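Local coordinates for uncharacterized protein (PDB 3U4Y) that is of unknown function but folds as a seven-bladed beta-propeller related to the lactonase family, at residues N140-I145 / V153-I158; F120-P125 / D161-D166; M86-I91 / V131-S136; S149-R154 / G175-N180. One frame throughout, in Å; residues are numbered along the deposited sequence.

Overall arrangement
All four contacts lie in or between three consecutive blades of the propeller. Contact 1 is a buried hairpin inside one blade, and contacts 2, 3 and 4 tie that blade to its neighbours. Contact 2 joins it to the preceding blade at the outer strands, near the surface; contact 3, buried, joins the inner strands, its centre about 6 Å from that of the chain; contact 4, partly buried, reaches the following blade. The chemistry changes accordingly: contact 1 rests on backbone bonds, contact 2 on apolar packing with one weak bond, contact 3 on two carboxylates and contact 4 on one amide oxygen. Contacts 1 and 4 share V153 and R154.

Contact 1. Residues N140-I145 / V153-I158; sequences NGLILI and VRRFKI
The backbone N of I143 donates to F156 O at 2.9 Å with an N-H...O angle of 155°, half of an antiparallel hydrogen-bonded pair; the return bond from F156 N to I143 O is modelled too short for its length to be trusted. I145 N to R154 O and R154 N to I145 O, both 3.0 Å, form the next such pair, and I158 N reaches G141 O at 3.2 Å. The strand axes approach to 4.4 Å at 147°, so the hairpin is antiparallel with a clear twist.

I143, I145 and F156 share one face of the sheet. I143 carries CG1 anti to its carbonyl carbon (chi1 -65°), and from there CD1 extends to I158 CG2, 3.7 Å away; I145 CD1 approaches the F156 ring obliquely at CE2. On the other face L142 CD1 lies 3.5 Å from R155 NE, crossing the extended arginine chain at about a right angle, while the guanidinium continues to Q169 and E209.

Strands 142-147 and 152-158 are the two middle strands of their blade: backbone hydrogen bonds join L144 to A134 on one flank and R155 to Q169 on the other. I143 and I145 pack on M110 of the preceding blade, L142 and L144 on strand 178-183 of the next.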
loop_
_atom_site.group_PDB
_atom_site.type_symbol
_atom_site.label_atom_id
_atom_site.label_comp_id
_atom_site.label_asym_id
_atom_site.label_seq_id
_atom_site.Cartn_x
_atom_site.Cartn_y
_atom_site.Cartn_z
ATOM N N ASN A 140 16.929 -0.953 -7.500
ATOM C CA ASN A 140 17.970 -0.102 -6.951
ATOM C C ASN A 140 17.826 -0.029 -5.452
ATOM O O ASN A 140 18.708 0.487 -4.769
ATOM C CB ASN A 140 17.927 1.301 -7.549
ATOM C CG ASN A 140 16.673 2.052 -7.171
ATOM O OD1 ASN A 140 15.867 1.569 -6.379
ATOM N ND2 ASN A 140 16.503 3.245 -7.731
ATOM N N GLY A 141 16.701 -0.537 -4.947
ATOM C CA GLY A 141 16.497 -0.698 -3.512
ATOM C C GLY A 141 16.257 0.563 -2.692
ATOM O O GLY A 141 16.532 0.612 -1.493
ATOM N N LEU A 142 15.740 1.590 -3.350
ATOM C CA LEU A 142 15.379 2.818 -2.681
ATOM C C LEU A 142 14.043 2.684 -1.964
ATOM O O LEU A 142 13.096 2.099 -2.494
ATOM C CB LEU A 142 15.276 3.933 -3.698
ATOM C CG LEU A 142 14.521 5.154 -3.188
ATOM C CD1 LEU A 142 15.409 5.918 -2.203
ATOM C CD2 LEU A 142 14.071 6.005 -4.367
ATOM N N ILE A 143 13.985 3.259 -0.767
ATOM C CA ILE A 143 12.796 3.272 0.068
ATOM C C ILE A 143 12.463 4.694 0.513
ATOM O O ILE A 143 13.327 5.461 0.927
ATOM C CB ILE A 143 13.035 2.488 1.352
ATOM C CG1 ILE A 143 13.273 1.017 1.051
ATOM C CG2 ILE A 143 11.861 2.659 2.299
ATOM C CD1 ILE A 143 13.953 0.295 2.186
ATOM N N LEU A 144 11.190 5.026 0.458
ATOM C CA LEU A 144 10.745 6.339 0.839
ATOM C C LEU A 144 9.558 6.178 1.738
ATOM O O LEU A 144 8.725 5.304 1.514
ATOM C CB LEU A 144 10.292 7.118 -0.395
ATOM C CG LEU A 144 11.153 8.138 -1.139
ATOM C CD1 LEU A 144 12.628 7.786 -1.152
ATOM C CD2 LEU A 144 10.595 8.227 -2.541
ATOM N N ILE A 145 9.466 7.052 2.736
ATOM C CA ILE A 145 8.366 7.043 3.688
ATOM C C ILE A 145 7.906 8.465 3.866
ATOM O O ILE A 145 8.676 9.389 3.652
ATOM C CB ILE A 145 8.831 6.535 5.061
ATOM C CG1 ILE A 145 9.954 7.434 5.580
ATOM C CG2 ILE A 145 9.274 5.080 4.984
ATOM C CD1 ILE A 145 10.177 7.365 7.050
ATOM N N VAL A 153 9.180 13.990 2.739
ATOM C CA VAL A 153 9.384 12.532 2.676
ATOM C C VAL A 153 10.860 12.195 2.860
ATOM O O VAL A 153 11.728 12.939 2.410
ATOM C CB VAL A 153 8.824 11.848 1.392
ATOM C CG1 VAL A 153 7.655 12.618 0.841
ATOM C CG2 VAL A 153 9.879 11.731 0.366
ATOM N N ARG A 154 11.135 11.086 3.546
ATOM C CA ARG A 154 12.506 10.698 3.863
ATOM C C ARG A 154 12.919 9.453 3.108
ATOM O O ARG A 154 12.092 8.577 2.853
ATOM C CB ARG A 154 12.650 10.458 5.350
ATOM C CG ARG A 154 14.076 10.279 5.803
ATOM C CD ARG A 154 14.142 10.629 7.259
ATOM N NE ARG A 154 15.380 10.252 7.921
ATOM C CZ ARG A 154 15.866 10.897 8.976
ATOM N NH1 ARG A 154 16.990 10.500 9.537
ATOM N NH2 ARG A 154 15.240 11.962 9.450
ATOM N N ARG A 155 14.206 9.375 2.777
ATOM C CA ARG A 155 14.722 8.318 1.915
ATOM C C ARG A 155 15.558 7.269 2.630
ATOM O O ARG A 155 16.580 7.584 3.234
ATOM C CB ARG A 155 15.563 8.928 0.801
ATOM C CG ARG A 155 16.667 8.016 0.372
ATOM C CD ARG A 155 17.529 8.562 -0.734
ATOM N NE ARG A 155 18.372 7.467 -1.192
ATOM C CZ ARG A 155 19.646 7.575 -1.540
ATOM N NH1 ARG A 155 20.261 8.744 -1.514
ATOM N NH2 ARG A 155 20.299 6.495 -1.922
ATOM N N PHE A 156 15.144 6.010 2.521
ATOM C CA PHE A 156 15.900 4.909 3.116
ATOM C C PHE A 156 16.486 3.933 2.107
ATOM O O PHE A 156 16.254 4.038 0.905
ATOM C CB PHE A 156 15.030 4.150 4.098
ATOM C CG PHE A 156 14.663 4.945 5.305
ATOM C CD1 PHE A 156 15.294 4.716 6.519
ATOM C CD2 PHE A 156 13.691 5.930 5.228
ATOM C CE1 PHE A 156 14.959 5.446 7.642
ATOM C CE2 PHE A 156 13.349 6.670 6.345
ATOM C CZ PHE A 156 13.987 6.427 7.556
ATOM N N LYS A 157 17.247 2.976 2.621
ATOM C CA LYS A 157 17.913 1.983 1.789
ATOM C C LYS A 157 17.707 0.560 2.293
ATOM O O LYS A 157 17.668 0.316 3.498
ATOM C CB LYS A 157 19.405 2.268 1.750
ATOM C CG LYS A 157 19.942 2.449 0.360
ATOM C CD LYS A 157 19.753 1.200 -0.437
ATOM C CE LYS A 157 20.964 0.939 -1.302
ATOM N NZ LYS A 157 20.822 -0.375 -1.972
ATOM N N ILE A 158 17.571 -0.377 1.363
ATOM C CA ILE A 158 17.674 -1.796 1.690
ATOM C C ILE A 158 18.604 -2.461 0.708
ATOM O O ILE A 158 18.444 -2.303 -0.501
ATOM C CB ILE A 158 16.318 -2.525 1.649
ATOM C CG1 ILE A 158 16.503 -4.001 2.014
ATOM C CG2 ILE A 158 15.643 -2.385 0.288
ATOM C CD1 ILE A 158 15.196 -4.754 2.243
#

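Contact 2. Residues F120-P125 / D161-D166; sequences FISTIP and DGVLFD
Outermost strands of two successive propeller blades meet here, with I121, S122 and I124 directing their CB atoms at segment 161-166. The short strand axes run nearly parallel, 20° apart, and come no closer than 7.2 Å, a spacing wider than that of hydrogen-bonded strands and filled by side chains.

S122 holds the polar link: L164 N donates to its OG at 3.4 Å, a weak bond despite an almost straight 175° angle. The hydroxyl is placed for this by a chi1 of -172°, which swings OG opposite the backbone N. L164 answers with CD1, 3.8 Å from S122 O. Further along, I124 directs CD1 onto segment 161-166, 3.9 Å from L164 CB and 3.8 Å from the carbonyl carbon of F165. At the other end I121 lays CG2 against the G162 backbone, 4.0 Å from its C atom, while G162 O is taken by S112 OG of the earlier blade.

With no bond between the two backbones and just one weak hydrogen bond from a side chain, the seam depends mainly on branched aliphatic groups resting on side chain and backbone, so fit rather than polar pairing probably sets how these blade edges meet.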
loop_
_atom_site.group_PDB
_atom_site.type_symbol
_atom_site.label_atom_id
_atom_site.label_comp_id
_atom_site.label_asym_id
_atom_site.label_seq_id
_atom_site.Cartn_x
_atom_site.Cartn_y
_atom_site.Cartn_z
ATOM N N PHE A 120 12.999 -11.988 10.727
ATOM C CA PHE A 120 13.414 -10.596 10.536
ATOM C C PHE A 120 14.912 -10.473 10.515
ATOM O O PHE A 120 15.614 -11.267 11.117
ATOM C CB PHE A 120 12.864 -9.661 11.595
ATOM C CG PHE A 120 11.407 -9.428 11.481
ATOM C CD1 PHE A 120 10.928 -8.357 10.771
ATOM C CD2 PHE A 120 10.507 -10.296 12.066
ATOM C CE1 PHE A 120 9.566 -8.140 10.647
ATOM C CE2 PHE A 120 9.151 -10.085 11.958
ATOM C CZ PHE A 120 8.677 -9.003 11.243
ATOM N N ILE A 121 15.388 -9.443 9.832
ATOM C CA ILE A 121 16.789 -9.337 9.468
ATOM C C ILE A 121 17.370 -8.050 10.001
ATOM O O ILE A 121 18.473 -8.034 10.533
ATOM C CB ILE A 121 16.976 -9.374 7.927
ATOM C CG1 ILE A 121 16.784 -10.795 7.403
ATOM C CG2 ILE A 121 18.345 -8.857 7.535
ATOM C CD1 ILE A 121 17.785 -11.188 6.325
ATOM N N SER A 122 16.631 -6.962 9.845
ATOM C CA SER A 122 17.134 -5.670 10.285
ATOM C C SER A 122 16.058 -4.812 10.900
ATOM O O SER A 122 14.879 -4.898 10.555
ATOM C CB SER A 122 17.812 -4.907 9.143
ATOM O OG SER A 122 18.444 -3.733 9.634
ATOM N N THR A 123 16.495 -3.972 11.821
ATOM C CA THR A 123 15.605 -3.041 12.471
ATOM C C THR A 123 16.328 -1.716 12.637
ATOM O O THR A 123 17.470 -1.664 13.088
ATOM C CB THR A 123 15.137 -3.592 13.819
ATOM O OG1 THR A 123 14.600 -4.910 13.624
ATOM C CG2 THR A 123 14.073 -2.694 14.415
ATOM N N ILE A 124 15.674 -0.646 12.215
ATOM C CA ILE A 124 16.193 0.691 12.443
ATOM C C ILE A 124 15.063 1.626 12.856
ATOM O O ILE A 124 13.907 1.446 12.457
ATOM C CB ILE A 124 16.991 1.248 11.220
ATOM C CG1 ILE A 124 16.080 1.560 10.029
ATOM C CG2 ILE A 124 18.102 0.282 10.803
ATOM C CD1 ILE A 124 16.804 2.285 8.936
ATOM N N PRO A 125 15.398 2.629 13.671
ATOM C CA PRO A 125 14.435 3.614 14.167
ATOM C C PRO A 125 14.056 4.639 13.097
ATOM O O PRO A 125 14.880 5.084 12.282
ATOM C CB PRO A 125 15.205 4.300 15.292
ATOM C CG PRO A 125 16.597 4.267 14.807
ATOM C CD PRO A 125 16.771 2.961 14.070
ATOM N N ASP A 161 21.060 -8.029 1.162
ATOM C CA ASP A 161 20.906 -8.832 2.370
ATOM C C ASP A 161 19.655 -8.520 3.176
ATOM O O ASP A 161 19.262 -9.316 4.021
ATOM C CB ASP A 161 22.109 -8.628 3.294
ATOM C CG ASP A 161 23.391 -9.189 2.716
ATOM O OD1 ASP A 161 23.324 -9.982 1.746
ATOM O OD2 ASP A 161 24.468 -8.840 3.253
ATOM N N GLY A 162 19.041 -7.362 2.960
ATOM C CA GLY A 162 17.878 -6.992 3.751
ATOM C C GLY A 162 18.189 -5.975 4.838
ATOM O O GLY A 162 17.292 -5.449 5.500
ATOM N N VAL A 163 19.471 -5.693 5.022
ATOM C CA VAL A 163 19.904 -4.656 5.937
ATOM C C VAL A 163 19.334 -3.292 5.517
ATOM O O VAL A 163 19.416 -2.895 4.354
ATOM C CB VAL A 163 21.435 -4.584 5.970
ATOM C CG1 VAL A 163 21.913 -3.928 7.235
ATOM C CG2 VAL A 163 22.010 -5.962 5.861
ATOM N N LEU A 164 18.760 -2.576 6.475
ATOM C CA LEU A 164 18.191 -1.262 6.223
ATOM C C LEU A 164 19.178 -0.156 6.583
ATOM O O LEU A 164 20.037 -0.338 7.446
ATOM C CB LEU A 164 16.911 -1.098 7.028
ATOM C CG LEU A 164 15.829 -2.132 6.720
ATOM C CD1 LEU A 164 14.834 -2.261 7.854
ATOM C CD2 LEU A 164 15.123 -1.755 5.447
ATOM N N PHE A 165 19.049 0.985 5.905
ATOM C CA PHE A 165 19.909 2.146 6.124
ATOM C C PHE A 165 19.095 3.432 6.102
ATOM O O PHE A 165 18.084 3.545 5.406
ATOM C CB PHE A 165 21.001 2.236 5.060
ATOM C CG PHE A 165 21.921 1.047 5.027
ATOM C CD1 PHE A 165 23.159 1.090 5.660
ATOM C CD2 PHE A 165 21.556 -0.115 4.356
ATOM C CE1 PHE A 165 24.016 -0.003 5.629
ATOM C CE2 PHE A 165 22.406 -1.214 4.322
ATOM C CZ PHE A 165 23.637 -1.156 4.960
ATOM N N ASP A 166 19.554 4.406 6.874
ATOM C CA ASP A 166 18.933 5.715 6.909
ATOM C C ASP A 166 19.850 6.721 6.236
ATOM O O ASP A 166 20.955 6.976 6.712
ATOM C CB ASP A 166 18.687 6.137 8.351
ATOM C CG ASP A 166 17.692 7.277 8.466
ATOM O OD1 ASP A 166 17.441 7.957 7.442
ATOM O OD2 ASP A 166 17.159 7.485 9.583
#

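Contact 3. Residues M86-I91 / V131-S136; sequences MADVDI and VGIAIS
Two carboxylate-to-backbone hydrogen bonds carry the polar part of this contact, D88 to I133 and D90 to I135. I133 N donates to D88 OD2 at 3.1 Å with an angle of 171°, meeting the oxygen on its anti side but 33° out of the carboxylate plane. I135 N donates to D90 OD2 at 2.9 Å, and here the donor lies on the anti lone pair of OD2. D88 has CG opposite the backbone N, which carries the carboxylate across to the neighbouring strand; its OD1 turns back to V89 N in a weak bond. Each aspartate thus takes an N-H on the flank of strand 131-135 that faces away from strand 142-147.

Van der Waals contact accompanies the two bonds, the isoleucine carbons resting on backbone atoms and on an aspartate CB. I133 places CG2 between the two acidic residues, 3.8 Å from D90 N and 3.9 Å from D88 C. The I135 and D90 side chains lie alongside each other, pointing opposite ways, with I135 CD1 3.7 Å from D90 CB. Both isoleucines also rest on V99 of strand 97-100.

Backbone geometry completes the evidence: strands 89-91 and 131-135 are parallel within 5°, with axes 6.2 Å apart and no bond between main chains. Each is the first strand of its blade, and the contact centre lies about 6 Å from that of the chain, as expected for the innermost strands that surround the central axis of a beta-propeller.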
loop_
_atom_site.group_PDB
_atom_site.type_symbol
_atom_site.label_atom_id
_atom_site.label_comp_id
_atom_site.label_asym_id
_atom_site.label_seq_id
_atom_site.Cartn_x
_atom_site.Cartn_y
_atom_site.Cartn_z
HETATM N N MSE A 86 3.752 -2.626 13.609
HETATM C CA MSE A 86 3.833 -2.686 12.155
HETATM C C MSE A 86 2.567 -2.185 11.475
HETATM O O MSE A 86 1.474 -2.373 12.006
HETATM C CB MSE A 86 4.027 -4.132 11.721
HETATM C CG MSE A 86 5.390 -4.689 11.984
HETATM SE SE MSE A 86 5.318 -6.625 11.940
HETATM C CE MSE A 86 6.849 -6.967 13.104
ATOM N N ALA A 87 2.701 -1.576 10.293
ATOM C CA ALA A 87 1.513 -1.200 9.526
ATOM C C ALA A 87 1.670 -1.334 8.002
ATOM O O ALA A 87 1.449 -2.415 7.478
ATOM C CB ALA A 87 0.991 0.183 9.936
ATOM N N ASP A 88 2.021 -0.270 7.278
ATOM C CA ASP A 88 2.170 -0.426 5.826
ATOM C C ASP A 88 3.276 -1.459 5.576
ATOM O O ASP A 88 4.219 -1.581 6.373
ATOM C CB ASP A 88 2.431 0.921 5.090
ATOM C CG ASP A 88 2.016 0.889 3.583
ATOM O OD1 ASP A 88 1.453 -0.129 3.113
ATOM O OD2 ASP A 88 2.241 1.892 2.862
ATOM N N VAL A 89 3.121 -2.236 4.501
ATOM C CA VAL A 89 4.171 -3.135 4.032
ATOM C C VAL A 89 4.345 -3.039 2.554
ATOM O O VAL A 89 3.375 -2.905 1.810
ATOM C CB VAL A 89 3.833 -4.618 4.238
ATOM C CG1 VAL A 89 4.812 -5.250 5.181
ATOM C CG2 VAL A 89 2.392 -4.794 4.675
ATOM N N ASP A 90 5.592 -3.153 2.136
ATOM C CA ASP A 90 5.903 -3.412 0.745
ATOM C C ASP A 90 6.891 -4.551 0.682
ATOM O O ASP A 90 7.596 -4.816 1.648
ATOM C CB ASP A 90 6.492 -2.181 0.058
ATOM C CG ASP A 90 6.010 -2.037 -1.377
ATOM O OD1 ASP A 90 4.988 -2.681 -1.724
ATOM O OD2 ASP A 90 6.645 -1.281 -2.152
ATOM N N ILE A 91 6.922 -5.226 -0.460
ATOM C CA ILE A 91 7.899 -6.266 -0.727
ATOM C C ILE A 91 8.888 -5.729 -1.741
ATOM O O ILE A 91 8.521 -4.925 -2.598
ATOM C CB ILE A 91 7.239 -7.492 -1.328
ATOM C CG1 ILE A 91 5.768 -7.533 -0.913
ATOM C CG2 ILE A 91 8.002 -8.727 -0.926
ATOM C CD1 ILE A 91 5.326 -8.810 -0.238
ATOM N N VAL A 131 4.586 7.660 8.454
ATOM C CA VAL A 131 3.552 6.764 7.923
ATOM C C VAL A 131 3.754 6.481 6.432
ATOM O O VAL A 131 4.281 7.313 5.694
ATOM C CB VAL A 131 2.116 7.283 8.149
ATOM C CG1 VAL A 131 1.942 7.674 9.584
ATOM C CG2 VAL A 131 1.813 8.458 7.257
ATOM N N GLY A 132 3.320 5.304 6.005
ATOM C CA GLY A 132 3.456 4.892 4.627
ATOM C C GLY A 132 4.844 4.389 4.279
ATOM O O GLY A 132 5.850 4.890 4.792
ATOM N N ILE A 133 4.892 3.376 3.416
ATOM C CA ILE A 133 6.155 2.892 2.867
ATOM C C ILE A 133 5.988 2.541 1.395
ATOM O O ILE A 133 4.892 2.188 0.926
ATOM C CB ILE A 133 6.759 1.699 3.668
ATOM C CG1 ILE A 133 8.199 1.431 3.256
ATOM C CG2 ILE A 133 5.974 0.437 3.466
ATOM C CD1 ILE A 133 8.834 0.321 4.039
ATOM N N ALA A 134 7.087 2.677 0.669
ATOM C CA ALA A 134 7.121 2.336 -0.733
ATOM C C ALA A 134 8.539 1.924 -1.108
ATOM O O ALA A 134 9.514 2.601 -0.766
ATOM C CB ALA A 134 6.659 3.507 -1.575
ATOM N N ILE A 135 8.647 0.796 -1.799
ATOM C CA ILE A 135 9.934 0.334 -2.304
ATOM C C ILE A 135 9.985 0.447 -3.827
ATOM O O ILE A 135 9.063 -0.000 -4.518
ATOM C CB ILE A 135 10.209 -1.118 -1.854
ATOM C CG1 ILE A 135 10.056 -1.217 -0.334
ATOM C CG2 ILE A 135 11.585 -1.581 -2.302
ATOM C CD1 ILE A 135 10.116 -2.616 0.218
ATOM N N SER A 136 11.046 1.052 -4.357
ATOM C CA SER A 136 11.153 1.162 -5.809
ATOM C C SER A 136 11.289 -0.194 -6.523
ATOM O O SER A 136 12.099 -1.059 -6.128
ATOM C CB SER A 136 12.299 2.084 -6.212
ATOM O OG SER A 136 13.535 1.552 -5.782
#

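Contact 4. Residues S149-R154 / G175-N180; sequences SANTVR and GTRPFN
N151 reaches across to segment 175-180 and meets it with CB, CG and OD1. At the root, CB lies 4.1 Å from G175 O and at a similar range from P178 CD. A chi1 of -50° places CG opposite the carbonyl carbon and beside the backbone N, and from this position CG comes to 3.7 Å from R177 N. At the tip OD1 accepts the hydrogen bond from R177 N, 2.6 Å as modelled, with an N-H...O angle of 155° and the donor tilted 17° from the carbonyl plane. The same oxygen also lies near CA and CB of T176.

Around this bond the packing is simpler. The P178 ring rests against the backbone at N151 and T152, with CD 3.4 Å from N151 CA and CG 3.6 Å from T152 N. R177 bends at chi2 and chi3, which brings NH2 back to within 4.1 Å of S149 CA; its hydrogen-bond partner there is S148 O.

N151 has left-handed backbone angles, and together with T152 it faces R147 in a G1 beta bulge closing the turn between strands 142-147 and 152-158. The hairpin turn of one blade thereby touches and bonds to the chain entering strand 178-183, the first strand of the next, a junction between consecutive blades of the propeller.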
loop_
_atom_site.group_PDB
_atom_site.type_symbol
_atom_site.label_atom_id
_atom_site.label_comp_id
_atom_site.label_asym_id
_atom_site.label_seq_id
_atom_site.Cartn_x
_atom_site.Cartn_y
_atom_site.Cartn_z
ATOM N N SER A 149 4.201 15.248 9.953
ATOM C CA SER A 149 4.275 16.536 10.628
ATOM C C SER A 149 5.352 17.442 10.041
ATOM O O SER A 149 5.229 18.657 10.092
ATOM C CB SER A 149 4.449 16.355 12.135
ATOM O OG SER A 149 3.254 15.852 12.691
ATOM N N ALA A 150 6.394 16.854 9.469
ATOM C CA ALA A 150 7.432 17.619 8.781
ATOM C C ALA A 150 7.096 17.890 7.307
ATOM O O ALA A 150 7.905 18.447 6.588
ATOM C CB ALA A 150 8.769 16.911 8.895
ATOM N N ASN A 151 5.903 17.498 6.871
ATOM C CA ASN A 151 5.474 17.664 5.485
ATOM C C ASN A 151 6.570 17.419 4.452
ATOM O O ASN A 151 6.726 18.168 3.480
ATOM C CB ASN A 151 4.877 19.040 5.292
ATOM C CG ASN A 151 3.852 19.346 6.316
ATOM O OD1 ASN A 151 2.670 19.053 6.148
ATOM N ND2 ASN A 151 4.293 19.922 7.408
ATOM N N THR A 152 7.291 16.330 4.666
ATOM C CA THR A 152 8.496 16.019 3.942
ATOM C C THR A 152 8.459 14.510 3.729
ATOM O O THR A 152 7.761 13.813 4.458
ATOM C CB THR A 152 9.676 16.349 4.835
ATOM O OG1 THR A 152 10.880 16.320 4.081
ATOM C CG2 THR A 152 9.778 15.323 5.941
ATOM N N VAL A 153 9.180 13.990 2.739
ATOM C CA VAL A 153 9.384 12.532 2.676
ATOM C C VAL A 153 10.860 12.195 2.860
ATOM O O VAL A 153 11.728 12.939 2.410
ATOM C CB VAL A 153 8.824 11.848 1.392
ATOM C CG1 VAL A 153 7.655 12.618 0.841
ATOM C CG2 VAL A 153 9.879 11.731 0.366
ATOM N N ARG A 154 11.135 11.086 3.546
ATOM C CA ARG A 154 12.506 10.698 3.863
ATOM C C ARG A 154 12.919 9.453 3.108
ATOM O O ARG A 154 12.092 8.577 2.853
ATOM C CB ARG A 154 12.650 10.458 5.350
ATOM C CG ARG A 154 14.076 10.279 5.803
ATOM C CD ARG A 154 14.142 10.629 7.259
ATOM N NE ARG A 154 15.380 10.252 7.921
ATOM C CZ ARG A 154 15.866 10.897 8.976
ATOM N NH1 ARG A 154 16.990 10.500 9.537
ATOM N NH2 ARG A 154 15.240 11.962 9.450
ATOM N N GLY A 175 2.292 19.324 -0.911
ATOM C CA GLY A 175 1.354 19.881 0.049
ATOM C C GLY A 175 1.629 19.432 1.474
ATOM O O GLY A 175 2.718 18.973 1.817
ATOM N N THR A 176 0.625 19.542 2.320
ATOM C CA THR A 176 0.876 19.355 3.735
ATOM C C THR A 176 0.221 18.090 4.283
ATOM O O THR A 176 -0.856 17.693 3.836
ATOM C CB THR A 176 0.523 20.655 4.545
ATOM O OG1 THR A 176 -0.398 20.364 5.593
ATOM C CG2 THR A 176 -0.089 21.719 3.632
ATOM N N ARG A 177 0.899 17.452 5.236
ATOM C CA ARG A 177 0.456 16.182 5.815
ATOM C C ARG A 177 0.616 14.987 4.850
ATOM O O ARG A 177 -0.349 14.274 4.550
ATOM C CB ARG A 177 -0.988 16.297 6.332
ATOM C CG ARG A 177 -1.405 15.180 7.288
ATOM C CD ARG A 177 -0.823 15.355 8.675
ATOM N NE ARG A 177 -1.239 16.628 9.257
ATOM C CZ ARG A 177 -0.466 17.709 9.334
ATOM N NH1 ARG A 177 -0.946 18.823 9.859
ATOM N NH2 ARG A 177 0.782 17.685 8.886
ATOM N N PRO A 178 1.848 14.757 4.373
ATOM C CA PRO A 178 2.056 13.654 3.438
ATOM C C PRO A 178 1.614 12.370 4.124
ATOM O O PRO A 178 1.933 12.195 5.306
ATOM C CB PRO A 178 3.567 13.637 3.234
ATOM C CG PRO A 178 4.110 14.829 3.953
ATOM C CD PRO A 178 3.110 15.254 4.940
ATOM N N PHE A 179 0.901 11.497 3.413
ATOM C CA PHE A 179 0.269 10.329 4.038
ATOM C C PHE A 179 0.576 8.973 3.386
ATOM O O PHE A 179 0.920 8.040 4.084
ATOM C CB PHE A 179 -1.244 10.536 4.153
ATOM C CG PHE A 179 -1.966 9.415 4.855
ATOM C CD1 PHE A 179 -1.834 9.230 6.215
ATOM C CD2 PHE A 179 -2.800 8.562 4.152
ATOM C CE1 PHE A 179 -2.511 8.202 6.864
ATOM C CE2 PHE A 179 -3.482 7.530 4.798
ATOM C CZ PHE A 179 -3.336 7.348 6.155
ATOM N N ASN A 180 0.448 8.860 2.065
ATOM C CA ASN A 180 0.796 7.625 1.367
ATOM C C ASN A 180 1.697 7.900 0.161
ATOM O O ASN A 180 1.624 8.969 -0.422
ATOM C CB ASN A 180 -0.471 6.877 0.940
ATOM C CG ASN A 180 -0.225 5.391 0.716
ATOM O OD1 ASN A 180 0.867 4.864 0.990
ATOM N ND2 ASN A 180 -1.244 4.702 0.234
#